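Local coordinates for teichoic acid biosynthesis protein F (Staphylococcus epidermidis, PDB 3L7I), which is a teichoic acid biosynthesis protein with a GT-B-type glycosyltransferase fold, probably acting in the assembly of this cell-wall polymer, at residues L569-M583 with L593-Y606. Numbering follows the deposited sequence.
Sequences LYKELGDDYVILLRM and LSGYENFAIDVSNY
F599 places its ring between Y570 of helix 566-573 and I579 of strand 577-581, at the start of the parallel pairing that joins two strands of a beta-alpha-beta unit. The unit lies at one side of the C-terminal of two parallel sheets, an arrangement consistent with the GT-B fold; here 600-602 is the outermost strand and 577-581 separates it from 539-543. With CG anti to its backbone N (chi1 172°), F599 carries its ring against the backbone of L569 and Y570, CE2 and CZ lying beside Y570 N and CA. I579 CG2 sits over one face, a CH-pi contact 4.3 Å from the ring centroid; over the opposite face Y570 CD1 comes within 3.4 Å of F599 CD2. The Y570 and F599 planes are inclined by 23° and displaced, with little overlap. Y596 completes the aromatic cluster, presenting its CD1 edge to the Y570 face in an offset edge-to-face pair with planes at 85°. I579 N donates to F599 O, I601 N to I579 O, L581 N to I601 O and V603 N to L581 O, the alternation expected of parallel strands. On the I579 face, L581 CD1 meets L593 CD1 tip to tip at 3.9 Å; on the other, L580 CD2 runs alongside I601 CG1, both side chains directed to the same side. Past the strands the bent R582 chain brings its guanidinium edge to V603 O, to which NE and NH2 make weak bonds; NH2 also makes a weak, bent bond to Y606 O. D602 OD1 closes an Asx turn by accepting from S604 N (2.9 Å), while S588 OG bonds its OD2. That same OD1 accepts a hydrogen bond from S604 OG on its syn lone pair, OG to OD1 2.7 Å, and S604 OG in turn accepts from M583 N at 3.0 Å.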
# COMPACT_ATOMS: atom_id res chain seq x y z
N LEU A 569 12.45 36.01 58.88
CA LEU A 569 11.71 37.04 58.19
C LEU A 569 10.47 37.43 59.00
O LEU A 569 10.20 38.60 59.22
CB LEU A 569 11.35 36.55 56.79
CG LEU A 569 12.33 36.85 55.66
CD1 LEU A 569 11.75 36.42 54.36
CD2 LEU A 569 12.58 38.33 55.57
N TYR A 570 9.73 36.42 59.44
CA TYR A 570 8.53 36.64 60.23
C TYR A 570 8.83 37.42 61.51
O TYR A 570 8.12 38.36 61.83
CB TYR A 570 7.90 35.28 60.55
CG TYR A 570 6.51 35.27 61.13
CD1 TYR A 570 5.58 36.28 60.87
CD2 TYR A 570 6.12 34.22 61.93
CE1 TYR A 570 4.30 36.23 61.41
CE2 TYR A 570 4.87 34.18 62.46
CZ TYR A 570 3.96 35.16 62.21
OH TYR A 570 2.71 35.02 62.78
N LYS A 571 9.89 37.03 62.22
CA LYS A 571 10.34 37.73 63.42
C LYS A 571 10.76 39.19 63.16
O LYS A 571 10.48 40.08 63.96
CB LYS A 571 11.52 36.99 64.06
CG LYS A 571 11.15 35.91 65.08
CD LYS A 571 12.40 35.17 65.61
CE LYS A 571 12.23 34.63 67.04
NZ LYS A 571 11.08 33.67 67.22
N GLU A 572 11.42 39.40 62.02
CA GLU A 572 12.10 40.67 61.73
C GLU A 572 11.26 41.66 60.96
O GLU A 572 11.53 42.85 60.98
CB GLU A 572 13.39 40.41 60.93
CG GLU A 572 14.53 39.82 61.74
CD GLU A 572 15.02 40.75 62.85
OE1 GLU A 572 15.11 41.97 62.60
OE2 GLU A 572 15.32 40.26 63.96
N LEU A 573 10.25 41.17 60.27
CA LEU A 573 9.52 42.00 59.32
C LEU A 573 8.02 41.78 59.39
O LEU A 573 7.26 42.53 58.78
CB LEU A 573 10.01 41.70 57.89
CG LEU A 573 11.49 41.97 57.62
CD1 LEU A 573 11.93 41.43 56.29
CD2 LEU A 573 11.76 43.45 57.71
N GLY A 574 7.60 40.77 60.14
CA GLY A 574 6.20 40.37 60.18
C GLY A 574 5.17 41.39 60.63
O GLY A 574 3.97 41.12 60.58
N ASP A 575 5.62 42.56 61.07
CA ASP A 575 4.70 43.59 61.54
C ASP A 575 4.66 44.75 60.57
O ASP A 575 3.75 45.57 60.62
CB ASP A 575 5.07 44.08 62.95
CG ASP A 575 4.73 43.07 64.05
OD1 ASP A 575 3.76 42.28 63.90
OD2 ASP A 575 5.43 43.08 65.10
N ASP A 576 5.65 44.83 59.70
CA ASP A 576 5.70 45.91 58.72
C ASP A 576 5.38 45.40 57.32
O ASP A 576 4.89 46.15 56.47
CB ASP A 576 7.08 46.59 58.72
CG ASP A 576 7.38 47.33 60.03
OD1 ASP A 576 6.51 48.11 60.49
OD2 ASP A 576 8.50 47.16 60.58
N TYR A 577 5.65 44.12 57.09
CA TYR A 577 5.60 43.54 55.75
C TYR A 577 4.75 42.29 55.61
O TYR A 577 4.48 41.55 56.56
CB TYR A 577 7.01 43.16 55.29
CG TYR A 577 7.91 44.33 54.99
CD1 TYR A 577 7.94 44.90 53.73
CD2 TYR A 577 8.74 44.86 55.98
CE1 TYR A 577 8.77 45.97 53.46
CE2 TYR A 577 9.57 45.92 55.72
CZ TYR A 577 9.58 46.48 54.46
OH TYR A 577 10.41 47.55 54.19
N VAL A 578 4.36 42.04 54.38
CA VAL A 578 3.85 40.75 54.01
C VAL A 578 4.71 40.28 52.83
O VAL A 578 5.14 41.11 52.01
CB VAL A 578 2.37 40.87 53.70
CG1 VAL A 578 2.15 41.01 52.21
CG2 VAL A 578 1.66 39.69 54.26
N ILE A 579 5.02 39.00 52.74
CA ILE A 579 5.90 38.56 51.65
C ILE A 579 5.22 37.61 50.63
O ILE A 579 4.65 36.58 51.02
CB ILE A 579 7.20 37.94 52.19
CG1 ILE A 579 8.17 37.64 51.06
CG2 ILE A 579 6.93 36.67 53.01
CD1 ILE A 579 9.46 37.00 51.59
N LEU A 580 5.26 37.96 49.35
CA LEU A 580 4.65 37.10 48.32
C LEU A 580 5.66 36.12 47.75
O LEU A 580 6.69 36.53 47.21
CB LEU A 580 4.05 37.94 47.19
CG LEU A 580 3.15 39.09 47.61
CD1 LEU A 580 2.48 39.77 46.43
CD2 LEU A 580 2.11 38.56 48.58
N LEU A 581 5.38 34.82 47.89
CA LEU A 581 6.28 33.79 47.39
C LEU A 581 5.84 33.29 46.01
O LEU A 581 4.80 32.61 45.89
CB LEU A 581 6.37 32.62 48.37
CG LEU A 581 6.65 32.92 49.84
CD1 LEU A 581 6.66 31.64 50.66
CD2 LEU A 581 7.96 33.67 50.03
N ARG A 582 6.61 33.61 44.99
CA ARG A 582 6.34 33.14 43.65
C ARG A 582 7.33 32.05 43.25
O ARG A 582 8.41 32.34 42.75
CB ARG A 582 6.39 34.29 42.65
CG ARG A 582 6.29 33.85 41.20
CD ARG A 582 5.41 34.76 40.36
NE ARG A 582 4.06 34.23 40.30
CZ ARG A 582 3.41 33.96 39.18
NH1 ARG A 582 3.96 34.22 38.00
NH2 ARG A 582 2.18 33.47 39.25
N MET A 583 6.93 30.80 43.44
CA MET A 583 7.83 29.67 43.24
C MET A 583 7.45 28.82 42.03
O MET A 583 6.34 28.90 41.55
CB MET A 583 7.76 28.77 44.47
CG MET A 583 7.48 29.53 45.74
SD MET A 583 9.00 30.36 46.22
CE MET A 583 9.89 28.96 46.90
N LEU A 593 2.96 26.31 54.43
CA LEU A 593 3.04 27.65 55.02
C LEU A 593 2.23 27.82 56.32
O LEU A 593 1.92 28.95 56.71
CB LEU A 593 2.63 28.73 54.00
CG LEU A 593 3.58 28.98 52.85
CD1 LEU A 593 3.28 30.28 52.15
CD2 LEU A 593 5.00 28.98 53.37
N SER A 594 1.88 26.73 56.99
CA SER A 594 1.21 26.82 58.28
C SER A 594 2.13 27.46 59.30
O SER A 594 3.28 27.07 59.44
CB SER A 594 0.84 25.43 58.76
OG SER A 594 0.70 24.57 57.64
N GLY A 595 1.62 28.44 60.04
CA GLY A 595 2.44 29.20 60.96
C GLY A 595 2.75 30.58 60.43
O GLY A 595 3.25 31.44 61.16
N TYR A 596 2.46 30.82 59.15
CA TYR A 596 2.81 32.08 58.51
C TYR A 596 1.60 32.73 57.85
O TYR A 596 1.76 33.62 57.00
CB TYR A 596 3.92 31.87 57.47
CG TYR A 596 5.18 31.22 58.02
CD1 TYR A 596 5.88 31.79 59.08
CD2 TYR A 596 5.67 30.04 57.47
CE1 TYR A 596 7.02 31.21 59.59
CE2 TYR A 596 6.83 29.45 57.98
CZ TYR A 596 7.49 30.04 59.04
OH TYR A 596 8.64 29.47 59.54
N GLU A 597 0.40 32.31 58.25
CA GLU A 597 -0.80 32.90 57.68
C GLU A 597 -0.81 34.43 57.83
O GLU A 597 -0.51 34.96 58.90
CB GLU A 597 -2.11 32.25 58.18
CG GLU A 597 -2.06 31.41 59.44
CD GLU A 597 -1.51 30.00 59.20
OE1 GLU A 597 -2.08 28.99 59.70
OE2 GLU A 597 -0.49 29.91 58.50
N ASN A 598 -1.11 35.13 56.74
CA ASN A 598 -1.17 36.60 56.75
C ASN A 598 0.21 37.24 56.75
O ASN A 598 0.33 38.47 56.81
CB ASN A 598 -1.95 37.12 57.95
CG ASN A 598 -3.42 36.76 57.89
OD1 ASN A 598 -4.05 36.85 56.83
ND2 ASN A 598 -3.98 36.35 59.02
N PHE A 599 1.25 36.40 56.72
CA PHE A 599 2.60 36.92 56.58
C PHE A 599 3.20 36.55 55.24
O PHE A 599 3.56 37.43 54.47
CB PHE A 599 3.52 36.47 57.72
CG PHE A 599 4.96 36.84 57.47
CD1 PHE A 599 5.30 38.15 57.16
CD2 PHE A 599 5.95 35.88 57.49
CE1 PHE A 599 6.60 38.49 56.90
CE2 PHE A 599 7.25 36.22 57.23
CZ PHE A 599 7.58 37.53 56.94
N ALA A 600 3.34 35.25 54.99
CA ALA A 600 3.84 34.75 53.71
C ALA A 600 2.73 34.06 52.93
O ALA A 600 2.20 33.03 53.34
CB ALA A 600 5.01 33.80 53.93
N ILE A 601 2.36 34.66 51.80
CA ILE A 601 1.25 34.19 50.98
C ILE A 601 1.82 33.50 49.75
O ILE A 601 2.71 34.04 49.10
CB ILE A 601 0.41 35.36 50.45
CG1 ILE A 601 0.43 36.56 51.42
CG2 ILE A 601 -0.98 34.90 50.08
CD1 ILE A 601 -0.04 36.26 52.81
N ASP A 602 1.30 32.33 49.41
CA ASP A 602 1.78 31.65 48.21
C ASP A 602 1.06 32.21 47.02
O ASP A 602 -0.17 32.22 46.97
CB ASP A 602 1.56 30.15 48.28
CG ASP A 602 2.22 29.43 47.15
OD1 ASP A 602 2.51 30.09 46.14
OD2 ASP A 602 2.47 28.21 47.25
N VAL A 603 1.82 32.68 46.05
CA VAL A 603 1.23 33.41 44.95
C VAL A 603 1.67 32.83 43.61
O VAL A 603 1.66 33.50 42.58
CB VAL A 603 1.58 34.89 45.10
CG1 VAL A 603 3.00 35.16 44.63
CG2 VAL A 603 0.59 35.75 44.38
N SER A 604 2.04 31.54 43.64
CA SER A 604 2.69 30.86 42.52
C SER A 604 1.74 30.55 41.39
O SER A 604 2.15 30.39 40.24
CB SER A 604 3.30 29.54 42.98
OG SER A 604 4.17 29.73 44.08
N ASN A 605 0.45 30.45 41.71
CA ASN A 605 -0.55 30.19 40.70
C ASN A 605 -1.23 31.43 40.13
O ASN A 605 -2.04 31.31 39.21
CB ASN A 605 -1.60 29.23 41.24
CG ASN A 605 -1.03 27.86 41.50
OD1 ASN A 605 -0.27 27.32 40.67
ND2 ASN A 605 -1.38 27.29 42.65
N TYR A 606 -0.92 32.60 40.65
CA TYR A 606 -1.63 33.81 40.26
C TYR A 606 -1.53 34.04 38.75
O TYR A 606 -0.45 33.95 38.19
CB TYR A 606 -1.07 35.00 41.05
CG TYR A 606 -1.89 36.26 40.95
CD1 TYR A 606 -1.50 37.30 40.11
CD2 TYR A 606 -3.05 36.40 41.69
CE1 TYR A 606 -2.26 38.45 40.01
CE2 TYR A 606 -3.82 37.55 41.60
CZ TYR A 606 -3.42 38.57 40.76
OH TYR A 606 -4.20 39.71 40.68